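Local coordinates for protein insecticidal Delta-Endotoxin Cry8Ea1 (Bacillus Thuringiensis, PDB 3EB7) that kills insect larvae, probably by binding receptors in the midgut and opening pores in its membrane, as other three-domain Cry toxins do, at residues 245-250 with 426-431; 334-339 with 364-369; 343-348 with 392-397. All blocks are in the same frame, centred on the assembly; numbering follows the deposited sequence.

Contact 1: 245-250 with 426-431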
loop_
_atom_site.group_PDB
_atom_site.type_symbol
_atom_site.label_atom_id
_atom_site.label_comp_id
_atom_site.label_asym_id
_atom_site.label_seq_id
_atom_site.Cartn_x
_atom_site.Cartn_y
_atom_site.Cartn_z
ATOM N N ASP A 245 -12.525 -5.028 7.713
ATOM C CA ASP A 245 -13.360 -4.797 8.902
ATOM C C ASP A 245 -13.486 -6.106 9.711
ATOM O O ASP A 245 -13.446 -7.184 9.156
ATOM C CB ASP A 245 -14.745 -4.232 8.550
ATOM C CG ASP A 245 -14.730 -2.755 8.055
ATOM O OD1 ASP A 245 -13.709 -2.014 8.060
ATOM O OD2 ASP A 245 -15.817 -2.318 7.620
ATOM N N PRO A 246 -13.615 -6.010 11.046
ATOM C CA PRO A 246 -13.815 -7.232 11.814
ATOM C C PRO A 246 -15.032 -8.084 11.317
ATOM O O PRO A 246 -16.078 -7.525 10.891
ATOM C CB PRO A 246 -14.034 -6.698 13.241
ATOM C CG PRO A 246 -13.308 -5.442 13.293
ATOM C CD PRO A 246 -13.530 -4.820 11.922
ATOM N N ILE A 247 -14.891 -9.419 11.360
ATOM C CA ILE A 247 -15.908 -10.317 10.818
ATOM C C ILE A 247 -16.910 -10.663 11.908
ATOM O O ILE A 247 -16.874 -11.752 12.529
ATOM C CB ILE A 247 -15.291 -11.565 10.130
ATOM C CG1 ILE A 247 -14.205 -11.105 9.129
ATOM C CG2 ILE A 247 -16.392 -12.337 9.379
ATOM C CD1 ILE A 247 -13.285 -12.191 8.648
ATOM N N GLY A 248 -17.781 -9.690 12.164
ATOM C CA GLY A 248 -18.832 -9.768 13.172
ATOM C C GLY A 248 -20.068 -9.094 12.592
ATOM O O GLY A 248 -19.973 -8.180 11.774
ATOM N N ALA A 249 -21.234 -9.568 13.010
ATOM C CA ALA A 249 -22.474 -9.080 12.470
ATOM C C ALA A 249 -22.743 -7.652 12.972
ATOM O O ALA A 249 -22.434 -7.318 14.110
ATOM C CB ALA A 249 -23.619 -10.037 12.854
ATOM N N ILE A 250 -23.332 -6.823 12.107
ATOM C CA ILE A 250 -23.660 -5.422 12.444
ATOM C C ILE A 250 -25.038 -5.108 11.925
ATOM O O ILE A 250 -25.363 -5.425 10.785
ATOM C CB ILE A 250 -22.618 -4.431 11.889
ATOM C CG1 ILE A 250 -21.380 -4.370 12.815
ATOM C CG2 ILE A 250 -23.189 -3.005 11.746
ATOM C CD1 ILE A 250 -20.155 -3.733 12.172
ATOM N N ASP A 426 -16.817 -13.532 19.572
ATOM C CA ASP A 426 -15.796 -14.288 18.818
ATOM C C ASP A 426 -15.673 -13.680 17.430
ATOM O O ASP A 426 -16.499 -13.955 16.526
ATOM C CB ASP A 426 -16.164 -15.773 18.736
ATOM C CG ASP A 426 -16.343 -16.420 20.127
ATOM O OD1 ASP A 426 -15.685 -15.968 21.100
ATOM O OD2 ASP A 426 -17.127 -17.395 20.258
ATOM N N VAL A 427 -14.693 -12.792 17.295
ATOM C CA VAL A 427 -14.541 -12.004 16.094
ATOM C C VAL A 427 -13.093 -11.998 15.549
ATOM O O VAL A 427 -12.193 -11.458 16.188
ATOM C CB VAL A 427 -15.030 -10.520 16.284
ATOM C CG1 VAL A 427 -14.927 -9.770 14.988
ATOM C CG2 VAL A 427 -16.450 -10.445 16.793
ATOM N N PRO A 428 -12.886 -12.600 14.362
ATOM C CA PRO A 428 -11.606 -12.511 13.634
ATOM C C PRO A 428 -11.429 -11.238 12.799
ATOM O O PRO A 428 -12.410 -10.595 12.394
ATOM C CB PRO A 428 -11.615 -13.760 12.729
ATOM C CG PRO A 428 -13.088 -14.209 12.616
ATOM C CD PRO A 428 -13.893 -13.448 13.663
ATOM N N VAL A 429 -10.174 -10.854 12.575
ATOM C CA VAL A 429 -9.853 -9.767 11.651
ATOM C C VAL A 429 -8.869 -10.361 10.647
ATOM O O VAL A 429 -7.967 -11.110 11.022
ATOM C CB VAL A 429 -9.257 -8.514 12.415
ATOM C CG1 VAL A 429 -8.631 -7.509 11.487
ATOM C CG2 VAL A 429 -10.337 -7.828 13.225
ATOM N N PHE A 430 -9.072 -10.074 9.367
ATOM C CA PHE A 430 -8.135 -10.512 8.317
ATOM C C PHE A 430 -7.208 -9.355 7.955
ATOM O O PHE A 430 -7.655 -8.217 7.822
ATOM C CB PHE A 430 -8.901 -10.978 7.074
ATOM C CG PHE A 430 -9.687 -12.282 7.234
ATOM C CD1 PHE A 430 -10.536 -12.717 6.204
ATOM C CD2 PHE A 430 -9.594 -13.077 8.371
ATOM C CE1 PHE A 430 -11.268 -13.939 6.318
ATOM C CE2 PHE A 430 -10.336 -14.304 8.487
ATOM C CZ PHE A 430 -11.137 -14.731 7.483
ATOM N N SER A 431 -5.916 -9.635 7.843
ATOM C CA SER A 431 -4.949 -8.689 7.274
ATOM C C SER A 431 -4.433 -9.164 5.924
ATOM O O SER A 431 -4.432 -10.348 5.616
ATOM C CB SER A 431 -3.769 -8.414 8.232
ATOM O OG SER A 431 -2.876 -9.510 8.263
HETATM O O HOH W 1 -11.387 -8.581 8.619
HETATM O O HOH W 2 -18.225 -12.962 14.527
#
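P246 and I247, in the loop that continues edge strand 241-243, run antiparallel along V427 to F430 on the central strand of a three-stranded antiparallel sheet in the toxin's second domain. One direct backbone hydrogen bond ties the two segments: I247 N donates to P428 O at 2.9 Å. It is nearly linear, with an N-H...O angle of 174°. I247 is also the centre of an inverse gamma turn, closed by a weak bond from G248 N to P246 O, and there the loop swings away from the strand.

Two waters extend the pairing on either side of that bond. One donates to D245 O and accepts from F430 N at 2.9 Å; the other donates to both I247 O and D426 O, its distance to D426 O being 2.8 Å.

The side chains do the rest. I247 reaches along the strand to F430, the two crossing at about a right angle, and sets its methyl CD1 3.4 Å above the centroid of the F430 ring. That CH-pi approach is only 8° off the ring normal. With chi1 at -50°, CG1 stands beside the backbone N and carries CD1 toward the ring. P246 meets both valines: its CB touches V427 CG1 at 3.6 Å, while CG lies 3.8 Å from V429 CG2. W256 also packs on P246 and V427.

F430 lies in turn against T344 and S346 of strand 340-352, placing this loop-on-strand packing in the interior between sheets of the beta-prism domain of three-domain Cry toxins.

Contact 2: 334-339 with 364-369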
loop_
_atom_site.group_PDB
_atom_site.type_symbol
_atom_site.label_atom_id
_atom_site.label_comp_id
_atom_site.label_asym_id
_atom_site.label_seq_id
_atom_site.Cartn_x
_atom_site.Cartn_y
_atom_site.Cartn_z
ATOM N N ILE A 334 -5.836 -26.061 7.377
ATOM C CA ILE A 334 -5.756 -25.567 6.008
ATOM C C ILE A 334 -4.306 -25.257 5.656
ATOM O O ILE A 334 -3.672 -24.404 6.299
ATOM C CB ILE A 334 -6.664 -24.302 5.778
ATOM C CG1 ILE A 334 -8.137 -24.581 6.183
ATOM C CG2 ILE A 334 -6.571 -23.865 4.335
ATOM C CD1 ILE A 334 -9.074 -23.343 6.168
ATOM N N GLY A 335 -3.749 -25.972 4.678
ATOM C CA GLY A 335 -2.370 -25.692 4.218
ATOM C C GLY A 335 -2.379 -24.549 3.190
ATOM O O GLY A 335 -3.075 -24.643 2.190
ATOM N N PHE A 336 -1.628 -23.475 3.441
ATOM C CA PHE A 336 -1.721 -22.247 2.635
ATOM C C PHE A 336 -0.371 -21.904 1.946
ATOM O O PHE A 336 -0.286 -20.912 1.196
ATOM C CB PHE A 336 -2.124 -21.054 3.520
ATOM C CG PHE A 336 -3.622 -20.838 3.697
ATOM C CD1 PHE A 336 -4.159 -20.712 4.962
ATOM C CD2 PHE A 336 -4.477 -20.696 2.610
ATOM C CE1 PHE A 336 -5.533 -20.469 5.163
ATOM C CE2 PHE A 336 -5.866 -20.461 2.803
ATOM C CZ PHE A 336 -6.376 -20.336 4.092
ATOM N N THR A 337 0.661 -22.717 2.195
ATOM C CA THR A 337 2.001 -22.500 1.651
ATOM C C THR A 337 1.992 -22.273 0.154
ATOM O O THR A 337 1.463 -23.106 -0.599
ATOM C CB THR A 337 2.998 -23.621 2.071
ATOM O OG1 THR A 337 2.939 -23.736 3.480
ATOM C CG2 THR A 337 4.453 -23.301 1.735
ATOM N N GLY A 338 2.551 -21.122 -0.247
ATOM C CA GLY A 338 2.632 -20.675 -1.623
ATOM C C GLY A 338 1.356 -20.128 -2.225
ATOM O O GLY A 338 1.375 -19.641 -3.341
ATOM N N PHE A 339 0.246 -20.211 -1.497
ATOM C CA PHE A 339 -1.059 -19.743 -1.981
ATOM C C PHE A 339 -1.350 -18.272 -1.664
ATOM O O PHE A 339 -1.300 -17.831 -0.494
ATOM C CB PHE A 339 -2.208 -20.573 -1.364
ATOM C CG PHE A 339 -2.521 -21.865 -2.101
ATOM C CD1 PHE A 339 -2.234 -23.095 -1.519
ATOM C CD2 PHE A 339 -3.136 -21.843 -3.355
ATOM C CE1 PHE A 339 -2.512 -24.285 -2.170
ATOM C CE2 PHE A 339 -3.449 -23.061 -4.034
ATOM C CZ PHE A 339 -3.131 -24.283 -3.426
ATOM N N VAL A 364 -16.428 -19.570 6.190
ATOM C CA VAL A 364 -15.492 -18.761 5.373
ATOM C C VAL A 364 -15.078 -19.520 4.107
ATOM O O VAL A 364 -14.582 -20.626 4.199
ATOM C CB VAL A 364 -14.170 -18.342 6.145
ATOM C CG1 VAL A 364 -13.315 -17.412 5.264
ATOM C CG2 VAL A 364 -14.493 -17.681 7.465
ATOM N N VAL A 365 -15.279 -18.910 2.949
ATOM C CA VAL A 365 -14.745 -19.433 1.676
ATOM C C VAL A 365 -13.464 -18.650 1.278
ATOM O O VAL A 365 -13.521 -17.425 1.096
ATOM C CB VAL A 365 -15.809 -19.342 0.548
ATOM C CG1 VAL A 365 -15.271 -19.924 -0.753
ATOM C CG2 VAL A 365 -17.106 -20.089 0.967
ATOM N N PHE A 366 -12.330 -19.345 1.198
ATOM C CA PHE A 366 -11.071 -18.755 0.754
ATOM C C PHE A 366 -10.786 -19.137 -0.715
ATOM O O PHE A 366 -10.513 -20.318 -1.021
ATOM C CB PHE A 366 -9.876 -19.237 1.603
ATOM C CG PHE A 366 -10.096 -19.213 3.130
ATOM C CD1 PHE A 366 -10.773 -20.269 3.777
ATOM C CD2 PHE A 366 -9.565 -18.178 3.916
ATOM C CE1 PHE A 366 -10.965 -20.275 5.185
ATOM C CE2 PHE A 366 -9.713 -18.178 5.330
ATOM C CZ PHE A 366 -10.405 -19.230 5.967
ATOM N N ASP A 367 -10.795 -18.157 -1.611
ATOM C CA ASP A 367 -10.443 -18.436 -2.997
ATOM C C ASP A 367 -8.962 -18.215 -3.153
ATOM O O ASP A 367 -8.465 -17.149 -2.826
ATOM C CB ASP A 367 -11.206 -17.557 -3.958
ATOM C CG ASP A 367 -12.703 -17.810 -3.929
ATOM O OD1 ASP A 367 -13.141 -18.975 -3.749
ATOM O OD2 ASP A 367 -13.455 -16.840 -4.146
ATOM N N ALA A 368 -8.259 -19.237 -3.622
ATOM C CA ALA A 368 -6.817 -19.204 -3.650
ATOM C C ALA A 368 -6.249 -19.595 -5.009
ATOM O O ALA A 368 -6.837 -20.398 -5.761
ATOM C CB ALA A 368 -6.238 -20.124 -2.543
ATOM N N ILE A 369 -5.095 -19.005 -5.306
ATOM C CA ILE A 369 -4.292 -19.369 -6.455
ATOM C C ILE A 369 -2.813 -19.455 -6.060
ATOM O O ILE A 369 -2.343 -18.748 -5.178
ATOM C CB ILE A 369 -4.498 -18.360 -7.633
ATOM C CG1 ILE A 369 -3.892 -18.885 -8.936
ATOM C CG2 ILE A 369 -3.936 -16.952 -7.294
ATOM C CD1 ILE A 369 -4.332 -18.063 -10.135
#
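F336 drives the edge of its ring at the face of F366 in a T-shaped pair, centroids 5.5 Å apart and planes at 69°. The leading atom is F336 CZ, which comes in toward the rim of the F366 ring and lies 3.9 Å from F366 CD2. On the opposite face of F366, V364 CG1 from its own strand also sits off toward the rim, so the ring is held between a phenyl edge on one side and a methyl on the other. F366 points its side chain toward 334-339; chi1 of -46°, with CG beside the backbone N, stands the ring up in front of F336 CZ.

I334 serves both rings. Its CD1 reaches F366 CE1 at 3.7 Å, while the other branch, CG2, lies over one face of F336, off toward the rim, 3.5 Å above that ring's plane. No hydrogen bond joins the two segments here, and the contact is almost wholly apolar.

Strand 330-335 and strand 357-369 belong to different four-stranded antiparallel sheets, each with the Greek-key order of the Cry beta-prism, and the phenylalanines meet where these sheets face one another. F379, on the strand next to 357-369, forms edge-to-face pairs with F336 and F339.

Past I334 the chain makes a type II turn from F336 to F339, closed by F339 N to F336 O at 2.8 Å, with G338 at positive phi. F336 O also lies in the plane of the F339 ring, at its edge. F339 itself packs CD2 against the methyl CB of A368, 3.6 Å away. Where the turn meets the end of the other segment, F339 CA makes a CA-H...O contact of 3.6 Å with I369 O.

Contact 3: 343-348 with 392-397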
loop_
_atom_site.group_PDB
_atom_site.type_symbol
_atom_site.label_atom_id
_atom_site.label_comp_id
_atom_site.label_asym_id
_atom_site.label_seq_id
_atom_site.Cartn_x
_atom_site.Cartn_y
_atom_site.Cartn_z
ATOM N N LYS A 343 -9.554 -13.797 -2.268
ATOM C CA LYS A 343 -10.909 -13.431 -1.865
ATOM C C LYS A 343 -11.360 -14.315 -0.741
ATOM O O LYS A 343 -11.090 -15.508 -0.734
ATOM C CB LYS A 343 -11.892 -13.555 -3.031
ATOM C CG LYS A 343 -13.362 -13.325 -2.619
ATOM C CD LYS A 343 -14.218 -12.951 -3.805
ATOM C CE LYS A 343 -15.209 -13.988 -4.166
ATOM N NZ LYS A 343 -16.584 -13.560 -3.824
ATOM N N THR A 344 -12.010 -13.708 0.243
ATOM C CA THR A 344 -12.622 -14.427 1.315
ATOM C C THR A 344 -14.061 -13.982 1.277
ATOM O O THR A 344 -14.342 -12.799 1.021
ATOM C CB THR A 344 -11.984 -14.108 2.717
ATOM O OG1 THR A 344 -12.092 -12.705 3.023
ATOM C CG2 THR A 344 -10.509 -14.552 2.761
ATOM N N LEU A 345 -14.968 -14.933 1.501
ATOM C CA LEU A 345 -16.371 -14.630 1.652
ATOM C C LEU A 345 -16.755 -15.235 2.984
ATOM O O LEU A 345 -16.677 -16.436 3.140
ATOM C CB LEU A 345 -17.146 -15.228 0.477
ATOM C CG LEU A 345 -18.592 -14.765 0.184
ATOM C CD1 LEU A 345 -19.555 -15.535 1.040
ATOM C CD2 LEU A 345 -18.864 -13.281 0.382
ATOM N N SER A 346 -17.119 -14.409 3.970
ATOM C CA SER A 346 -17.330 -14.912 5.320
ATOM C C SER A 346 -18.748 -14.685 5.767
ATOM O O SER A 346 -19.363 -13.672 5.407
ATOM C CB SER A 346 -16.400 -14.245 6.336
ATOM O OG SER A 346 -15.054 -14.164 5.878
ATOM N N THR A 347 -19.253 -15.601 6.587
ATOM C CA THR A 347 -20.540 -15.423 7.183
ATOM C C THR A 347 -20.385 -15.094 8.675
ATOM O O THR A 347 -20.055 -15.945 9.493
ATOM C CB THR A 347 -21.428 -16.672 6.946
ATOM O OG1 THR A 347 -21.554 -16.895 5.537
ATOM C CG2 THR A 347 -22.826 -16.500 7.562
ATOM N N ALA A 348 -20.624 -13.842 9.020
ATOM C CA ALA A 348 -20.696 -13.453 10.390
ATOM C C ALA A 348 -22.111 -13.791 10.926
ATOM O O ALA A 348 -23.123 -13.220 10.478
ATOM C CB ALA A 348 -20.351 -11.974 10.524
ATOM N N GLU A 392 -23.013 -11.584 5.103
ATOM C CA GLU A 392 -21.942 -11.999 4.209
ATOM C C GLU A 392 -20.919 -10.877 4.108
ATOM O O GLU A 392 -21.264 -9.766 3.715
ATOM C CB GLU A 392 -22.491 -12.328 2.809
ATOM C CG GLU A 392 -23.370 -13.589 2.728
ATOM C CD GLU A 392 -22.559 -14.913 2.655
ATOM O OE1 GLU A 392 -22.511 -15.549 1.553
ATOM O OE2 GLU A 392 -21.974 -15.314 3.690
ATOM N N LYS A 393 -19.663 -11.154 4.473
ATOM C CA LYS A 393 -18.609 -10.179 4.294
ATOM C C LYS A 393 -17.721 -10.657 3.124
ATOM O O LYS A 393 -17.231 -11.778 3.105
ATOM C CB LYS A 393 -17.812 -9.942 5.585
ATOM C CG LYS A 393 -18.575 -9.926 6.912
ATOM C CD LYS A 393 -19.653 -8.859 7.054
ATOM C CE LYS A 393 -19.083 -7.417 7.291
ATOM N NZ LYS A 393 -17.886 -7.303 8.232
ATOM N N ASP A 394 -17.611 -9.816 2.105
ATOM C CA ASP A 394 -16.967 -10.156 0.856
ATOM C C ASP A 394 -15.798 -9.227 0.816
ATOM O O ASP A 394 -15.963 -8.021 0.781
ATOM C CB ASP A 394 -17.944 -9.900 -0.303
ATOM C CG ASP A 394 -17.305 -10.038 -1.693
ATOM O OD1 ASP A 394 -18.047 -9.874 -2.696
ATOM O OD2 ASP A 394 -16.088 -10.296 -1.814
ATOM N N SER A 395 -14.600 -9.793 0.838
ATOM C CA SER A 395 -13.387 -8.992 0.959
ATOM C C SER A 395 -13.161 -8.053 -0.239
ATOM O O SER A 395 -12.523 -6.977 -0.120
ATOM C CB SER A 395 -12.174 -9.909 1.200
ATOM O OG SER A 395 -11.875 -10.661 0.054
ATOM N N GLU A 396 -13.698 -8.445 -1.389
ATOM C CA GLU A 396 -13.530 -7.658 -2.624
ATOM C C GLU A 396 -14.286 -6.351 -2.604
ATOM O O GLU A 396 -14.092 -5.532 -3.477
ATOM C CB GLU A 396 -13.946 -8.447 -3.874
ATOM C CG GLU A 396 -13.004 -9.595 -4.187
ATOM C CD GLU A 396 -13.301 -10.209 -5.545
ATOM O OE1 GLU A 396 -12.326 -10.546 -6.260
ATOM O OE2 GLU A 396 -14.511 -10.340 -5.891
ATOM N N VAL A 397 -15.157 -6.159 -1.637
ATOM C CA VAL A 397 -15.793 -4.874 -1.425
ATOM C C VAL A 397 -14.749 -3.858 -0.854
ATOM O O VAL A 397 -14.702 -2.693 -1.253
ATOM C CB VAL A 397 -17.065 -5.039 -0.500
ATOM C CG1 VAL A 397 -17.626 -3.682 -0.042
ATOM C CG2 VAL A 397 -18.139 -5.842 -1.220
HETATM O O HOH W 3 -14.128 -12.030 4.284
#
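S346 and K393 form a hydrogen-bonded antiparallel pair between strand 340-352 and edge strand 389-394 of a Greek-key sheet in the beta-prism domain. S346 N reaches K393 O at 2.8 Å, and K393 N returns the bond to S346 O at 2.7 Å. The non-hydrogen-bonded pairs L345-D394 and T347-E392 flank it.

Two residues farther on, the ladder changes character. S395 N still donates to T344 O at 3.0 Å, but as the second chain turns into a short helix, T344 N instead donates to a side-chain atom, S395 OG, at 3.1 Å with an angle of 170°. S395 keeps its OG between the backbone N and the carbonyl carbon, chi1 69°, where it can stand in for a backbone acceptor.

On the face with L345 and T347, D394 caps that helix: its OD2 takes E396 N at 3.1 Å, met from 49° above the carboxylate plane. K343, bent at its outer torsions, brings NZ to the same OD2, a long salt bridge of 3.9 Å that is probably weak. The aliphatic part of K343 crosses E396 at about a right angle, CD beside the carboxylate, whose OE1 is bonded to N408. Farther along, the approach of T347 OG1 to E392 OE2 is too short to be trusted in detail.

The other face turns inward: S346 packs on I247 and F430, and T344 on F430 and W432. There a water sits 2.8 Å from S346 OG, also meets T344 OG1, and donates weakly to K393 O.

How the contacts relate
Contacts 1 and 2 are buried: contact 2 is almost wholly apolar packing without a hydrogen bond, and contact 1 adds one backbone bond and two waters to its apolar packing. Contact 3 is partly exposed and held by polar bonds. Contact 3 pairs strands within one sheet; contact 2 packs one sheet on another; contact 1 lays a loop along a strand of a third. Contacts 2 and 3 share the sheet of strands 340-352 and 357-369, joined by a probable hydrogen bond from V365 N to L345 O. T344 CG2 packs on F366 of contact 2, and T344 OG1 on F430 of contact 1. F430 thus lies against the inward side of the sheet that carries F366.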